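Local coordinates for folylpolyglutamate synthase/dihydrofolate synthase (Thermotoga maritima, PDB 1O5Z), which probably adds glutamate to dihydropteroate and to tetrahydrofolate and its polyglutamates, forming amide bonds at the expense of ATP in the presence of magnesium, at residues 37-42 against 165-170; 196-201 against 217-222. All coordinates share one frame; numbering follows the deposited sequence.

Both contacts involve the Mur ligase middle (P-loop) domain, their centres about 19 Å apart. Contact 1 is the partly buried one: a helix near the N-terminus lies on the loop 165-170. Contact 2 is buried, and joins the end of helix 190-197 and the turn after it to helix 214-227. Neither pair of segments is crosslinked by a hydrogen bond. Contact 1 is mostly branched aliphatic packing round Val167, with one serine hydroxyl beside it, whereas contact 2 sets Ser198 and Ile201 against Val219 and Met220 and carries a bound sulfate on its far side. They meet through Asn166, whose ND2 lies 3.0 Å from Gly199 O, a probable hydrogen bond.

Contact 1: 37-42 against 165-170; sequences RISMLL and TNVVFP
Val167 meets three residues of helix 36-44, with its two methyl groups serving different partners. The apolar contacts are with Ile38 and Leu42, which lie one helical turn apart and so point to the same side of the helix. Val167 CG1 is 3.6 Å from Ile38 CG2, the two side chains passing at a slant, and Ile38 CG1 stands a little further off on the same methyl at 4.1 Å. Val167 CG2 meets Leu42 CD1 tip to tip at 3.5 Å, tighter than a usual carbon-carbon contact. A chi1 of -63° sets CG1 of Val167 beside its backbone N and CG2 between N and the carbonyl carbon, which spreads the methyls along the helix toward Ile38 and Leu42 in turn.

The one polar atom at the interface is Ser39 OG, 3.9 Å from Val167 CG1 and in van der Waals contact only. With chi1 at -60° the hydroxyl swings back along its own helix to hydrogen-bond Leu35 O, so its polar need is met there.

The backbone brings Val167 forward in a turn: Val168 N makes a weak bond of 3.5 Å to Thr165 O. Further back, Thr165 OG1 is hydrogen-bonded to Asp163 and His56, and Asn166 to Arg161 and Lys202, tying the turn to strand 53-58 through His56, and to Lys202. Phe141 of helix 132-146 touches Leu42, Val167 and Val168, bridging both segments.

Here a helix that precedes strand 53-58 packs on the connection between strands 151-155 and 173-175, which flank that strand in the central sheet. The turn at 165-168 closes the glycine-rich run after strand 151-155, a signature of the folylpolyglutamate synthase family within the Mur ligase P-loop domain.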
loop_
_atom_site.group_PDB
_atom_site.type_symbol
_atom_site.label_atom_id
_atom_site.label_comp_id
_atom_site.label_asym_id
_atom_site.label_seq_id
_atom_site.Cartn_x
_atom_site.Cartn_y
_atom_site.Cartn_z
ATOM N N ARG A 37 -0.215 16.274 18.238
ATOM C CA ARG A 37 -0.216 15.037 19.046
ATOM C C ARG A 37 0.919 14.064 18.711
ATOM O O ARG A 37 1.477 13.449 19.602
ATOM C CB ARG A 37 -1.550 14.320 18.953
ATOM C CG ARG A 37 -2.740 15.103 19.467
ATOM C CD ARG A 37 -4.044 14.308 19.306
ATOM N NE ARG A 37 -4.214 13.992 17.894
ATOM C CZ ARG A 37 -4.811 14.774 16.978
ATOM N NH1 ARG A 37 -4.825 14.389 15.706
ATOM N NH2 ARG A 37 -5.454 15.884 17.303
ATOM N N ILE A 38 1.266 13.925 17.435
ATOM C CA ILE A 38 2.308 12.978 17.023
ATOM C C ILE A 38 3.686 13.524 17.438
ATOM O O ILE A 38 4.554 12.784 17.861
ATOM C CB ILE A 38 2.251 12.671 15.473
ATOM C CG1 ILE A 38 3.330 11.636 15.070
ATOM C CG2 ILE A 38 2.439 13.954 14.638
ATOM C CD1 ILE A 38 3.204 10.277 15.731
ATOM N N SER A 39 3.881 14.822 17.290
ATOM C CA SER A 39 5.115 15.452 17.731
ATOM C C SER A 39 5.343 15.287 19.254
ATOM O O SER A 39 6.449 14.970 19.691
ATOM C CB SER A 39 5.117 16.919 17.352
ATOM O OG SER A 39 5.001 17.059 15.959
ATOM N N MET A 40 4.293 15.463 20.042
ATOM C CA MET A 40 4.376 15.258 21.477
ATOM C C MET A 40 4.594 13.786 21.866
ATOM O O MET A 40 5.386 13.477 22.725
ATOM C CB MET A 40 3.085 15.790 22.111
ATOM C CG MET A 40 3.037 15.797 23.614
ATOM S SD MET A 40 1.457 16.408 24.277
ATOM C CE MET A 40 1.197 17.811 23.165
ATOM N N LEU A 41 3.877 12.864 21.266
ATOM C CA LEU A 41 4.130 11.443 21.525
ATOM C C LEU A 41 5.586 11.077 21.259
ATOM O O LEU A 41 6.269 10.556 22.135
ATOM C CB LEU A 41 3.213 10.569 20.666
ATOM C CG LEU A 41 3.311 9.047 20.703
ATOM C CD1 LEU A 41 3.269 8.545 22.135
ATOM C CD2 LEU A 41 2.199 8.421 19.883
ATOM N N LEU A 42 6.070 11.404 20.073
ATOM C CA LEU A 42 7.439 11.127 19.722
ATOM C C LEU A 42 8.467 11.801 20.651
ATOM O O LEU A 42 9.480 11.199 21.014
ATOM C CB LEU A 42 7.680 11.511 18.254
ATOM C CG LEU A 42 7.034 10.581 17.218
ATOM C CD1 LEU A 42 7.152 11.149 15.813
ATOM C CD2 LEU A 42 7.721 9.259 17.260
ATOM N N THR A 165 3.283 10.655 9.661
ATOM C CA THR A 165 4.628 10.425 9.162
ATOM C C THR A 165 5.399 11.693 8.833
ATOM O O THR A 165 6.616 11.639 8.595
ATOM C CB THR A 165 4.614 9.562 7.834
ATOM O OG1 THR A 165 3.842 10.221 6.832
ATOM C CG2 THR A 165 3.946 8.189 8.007
ATOM N N ASN A 166 4.705 12.819 8.725
ATOM C CA ASN A 166 5.313 14.060 8.211
ATOM C C ASN A 166 6.159 14.838 9.237
ATOM O O ASN A 166 6.500 16.005 9.035
ATOM C CB ASN A 166 4.218 14.973 7.649
ATOM C CG ASN A 166 4.770 16.007 6.740
ATOM O OD1 ASN A 166 5.719 15.727 5.974
ATOM N ND2 ASN A 166 4.231 17.231 6.828
ATOM N N VAL A 167 6.477 14.179 10.343
ATOM C CA VAL A 167 7.392 14.687 11.332
ATOM C C VAL A 167 8.844 14.508 10.903
ATOM O O VAL A 167 9.754 14.989 11.570
ATOM C CB VAL A 167 7.121 14.033 12.691
ATOM C CG1 VAL A 167 5.726 14.413 13.163
ATOM C CG2 VAL A 167 7.254 12.536 12.652
ATOM N N VAL A 168 9.064 13.780 9.801
ATOM C CA VAL A 168 10.421 13.457 9.368
ATOM C C VAL A 168 11.011 14.590 8.552
ATOM O O VAL A 168 10.285 15.442 8.047
ATOM C CB VAL A 168 10.491 12.158 8.499
ATOM C CG1 VAL A 168 9.923 10.987 9.246
ATOM C CG2 VAL A 168 9.797 12.313 7.136
ATOM N N PHE A 169 12.344 14.577 8.463
ATOM C CA PHE A 169 13.110 15.313 7.452
ATOM C C PHE A 169 13.912 14.296 6.598
ATOM O O PHE A 169 14.956 13.803 7.012
ATOM C CB PHE A 169 14.031 16.287 8.136
ATOM C CG PHE A 169 14.094 17.571 7.464
ATOM C CD1 PHE A 169 13.194 18.583 7.812
ATOM C CD2 PHE A 169 15.049 17.789 6.449
ATOM C CE1 PHE A 169 13.229 19.811 7.171
ATOM C CE2 PHE A 169 15.132 19.036 5.785
ATOM C CZ PHE A 169 14.226 20.061 6.144
ATOM N N PRO A 170 13.365 13.926 5.449
ATOM C CA PRO A 170 13.887 12.807 4.698
ATOM C C PRO A 170 15.030 13.164 3.760
ATOM O O PRO A 170 15.345 14.332 3.562
ATOM C CB PRO A 170 12.665 12.355 3.889
ATOM C CG PRO A 170 11.901 13.576 3.641
ATOM C CD PRO A 170 12.171 14.507 4.797
#

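Contact 2: 196-201 against 217-222. With SO4 (sulfate ion), chain B.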
loop_
_atom_site.group_PDB
_atom_site.type_symbol
_atom_site.label_atom_id
_atom_site.label_comp_id
_atom_site.label_asym_id
_atom_site.label_seq_id
_atom_site.Cartn_x
_atom_site.Cartn_y
_atom_site.Cartn_z
ATOM N N GLU A 196 -2.275 19.618 -0.028
ATOM C CA GLU A 196 -2.155 18.711 1.127
ATOM C C GLU A 196 -0.944 17.770 0.982
ATOM O O GLU A 196 -0.125 17.621 1.892
ATOM C CB GLU A 196 -3.488 17.929 1.300
ATOM C CG GLU A 196 -3.714 17.252 2.658
ATOM C CD GLU A 196 -3.793 18.240 3.853
ATOM O OE1 GLU A 196 -3.936 19.485 3.624
ATOM O OE2 GLU A 196 -3.731 17.759 5.032
ATOM N N LYS A 197 -0.818 17.178 -0.198
ATOM C CA LYS A 197 0.289 16.294 -0.500
ATOM C C LYS A 197 1.664 16.983 -0.541
ATOM O O LYS A 197 2.668 16.393 -0.154
ATOM C CB LYS A 197 0.035 15.562 -1.842
ATOM C CG LYS A 197 -1.089 14.599 -1.712
ATOM C CD LYS A 197 -1.056 13.441 -2.626
ATOM C CE LYS A 197 -2.433 12.726 -2.604
ATOM N NZ LYS A 197 -3.123 12.667 -1.300
ATOM N N SER A 198 1.732 18.214 -1.029
ATOM C CA SER A 198 3.012 18.870 -1.046
ATOM C C SER A 198 3.453 19.395 0.313
ATOM O O SER A 198 4.532 19.973 0.380
ATOM C CB SER A 198 3.132 19.942 -2.149
ATOM O OG SER A 198 1.901 20.441 -2.525
ATOM N N GLY A 199 2.678 19.153 1.385
ATOM C CA GLY A 199 3.147 19.375 2.773
ATOM C C GLY A 199 4.286 18.487 3.258
ATOM O O GLY A 199 4.884 18.759 4.312
ATOM N N ILE A 200 4.571 17.399 2.524
ATOM C CA ILE A 200 5.770 16.562 2.753
ATOM C C ILE A 200 7.026 17.056 2.038
ATOM O O ILE A 200 8.082 16.440 2.173
ATOM C CB ILE A 200 5.492 15.080 2.385
ATOM C CG1 ILE A 200 5.538 14.824 0.869
ATOM C CG2 ILE A 200 4.090 14.652 2.903
ATOM C CD1 ILE A 200 5.651 13.302 0.549
ATOM N N ILE A 201 6.912 18.128 1.257
ATOM C CA ILE A 201 8.086 18.805 0.692
ATOM C C ILE A 201 8.792 19.602 1.792
ATOM O O ILE A 201 8.166 20.424 2.457
ATOM C CB ILE A 201 7.734 19.746 -0.478
ATOM C CG1 ILE A 201 7.067 18.965 -1.608
ATOM C CG2 ILE A 201 9.010 20.435 -0.988
ATOM C CD1 ILE A 201 6.468 19.832 -2.745
ATOM N N LEU A 217 1.103 19.776 -10.674
ATOM C CA LEU A 217 2.534 20.066 -10.749
ATOM C C LEU A 217 2.794 21.521 -10.392
ATOM O O LEU A 217 3.762 21.825 -9.704
ATOM C CB LEU A 217 3.079 19.758 -12.131
ATOM C CG LEU A 217 3.049 18.299 -12.567
ATOM C CD1 LEU A 217 3.336 18.205 -14.059
ATOM C CD2 LEU A 217 4.085 17.502 -11.830
ATOM N N LYS A 218 1.906 22.409 -10.833
ATOM C CA LYS A 218 1.995 23.840 -10.508
ATOM C C LYS A 218 2.113 24.065 -8.983
ATOM O O LYS A 218 2.955 24.823 -8.509
ATOM C CB LYS A 218 0.802 24.607 -11.122
ATOM C CG LYS A 218 0.935 24.870 -12.645
ATOM C CD LYS A 218 -0.396 25.264 -13.423
ATOM C CE LYS A 218 -0.042 25.972 -14.756
ATOM N NZ LYS A 218 -0.993 25.817 -15.948
ATOM N N VAL A 219 1.300 23.363 -8.215
ATOM C CA VAL A 219 1.368 23.497 -6.769
ATOM C C VAL A 219 2.726 23.013 -6.248
ATOM O O VAL A 219 3.413 23.721 -5.508
ATOM C CB VAL A 219 0.220 22.710 -6.073
ATOM C CG1 VAL A 219 0.307 22.867 -4.546
ATOM C CG2 VAL A 219 -1.131 23.126 -6.612
ATOM N N MET A 220 3.097 21.799 -6.642
ATOM C CA MET A 220 4.341 21.193 -6.192
ATOM C C MET A 220 5.531 22.028 -6.622
ATOM O O MET A 220 6.476 22.172 -5.861
ATOM C CB MET A 220 4.488 19.767 -6.731
ATOM C CG MET A 220 3.388 18.831 -6.274
ATOM S SD MET A 220 3.603 17.096 -6.705
ATOM C CE MET A 220 2.873 16.976 -8.331
ATOM N N GLU A 221 5.489 22.575 -7.834
ATOM C CA GLU A 221 6.530 23.471 -8.310
ATOM C C GLU A 221 6.679 24.664 -7.396
ATOM O O GLU A 221 7.791 25.033 -7.035
ATOM C CB GLU A 221 6.213 23.985 -9.730
ATOM C CG GLU A 221 6.480 22.944 -10.813
ATOM C CD GLU A 221 5.790 23.266 -12.144
ATOM O OE1 GLU A 221 5.363 24.425 -12.366
ATOM O OE2 GLU A 221 5.655 22.337 -12.959
ATOM N N ASP A 222 5.544 25.282 -7.059
ATOM C CA ASP A 222 5.537 26.456 -6.210
ATOM C C ASP A 222 6.094 26.131 -4.825
ATOM O O ASP A 222 6.922 26.869 -4.310
ATOM C CB ASP A 222 4.133 27.072 -6.132
ATOM C CG ASP A 222 3.671 27.646 -7.475
ATOM O OD1 ASP A 222 2.915 28.648 -7.498
ATOM O OD2 ASP A 222 4.033 27.174 -8.576
HETATM S S SO4 B . -4.107 9.837 0.032
HETATM O O1 SO4 B . -4.114 8.701 0.957
HETATM O O2 SO4 B . -4.856 9.484 -1.168
HETATM O O3 SO4 B . -2.698 10.127 -0.264
HETATM O O4 SO4 B . -4.666 11.034 0.645
#
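Ser198, Ile201, Val219 and Met220 form the first shell. Ser198 OG lies 3.5 Å from Val219 CG1, a methyl set anti to its own backbone N (chi1 -180°). Beside it, Ser198 CB approaches Met220 CG at 4.3 Å. Ile201 adds its terminal methyl: CD1 rests 3.9 Å from Met220 O and 4.5 Å from Met220 CB, over the backbone of helix 214-227 rather than against the thioether.

These groups are positioned from the next shell. Ser198 OG is hydrogen-bonded to Ala194 O and weakly to Trp195 O, so the hydroxyl stays with its own helix while its flank takes the valine. The turn leaving that helix is closed by Gly199 N to Glu196 O at 3.2 Å and by Ile201 N to Ser198 O at 3.1 Å, which brings Ser198 and Ile201 to the same partner helix.

Lys197 heads away from this packing. Bent at its last torsion, it carries NZ to a sulfate, with a bond of 2.8 Å to O3 and a weaker one to O4. Gly159 N also binds this anion, probably taken from the crystallisation liquor, and Lys197 packs on Thr60. Thr60 lies in the P-loop, so the sulfate probably sits near where phosphates of ATP would be expected.

Outward, Met220 runs on to Leu207, Thr209 and Met231. Helix 214-227 thus covers strands 207-209 and 231-233 at one edge of the central sheet, with the turn after helix 190-197 packed alongside.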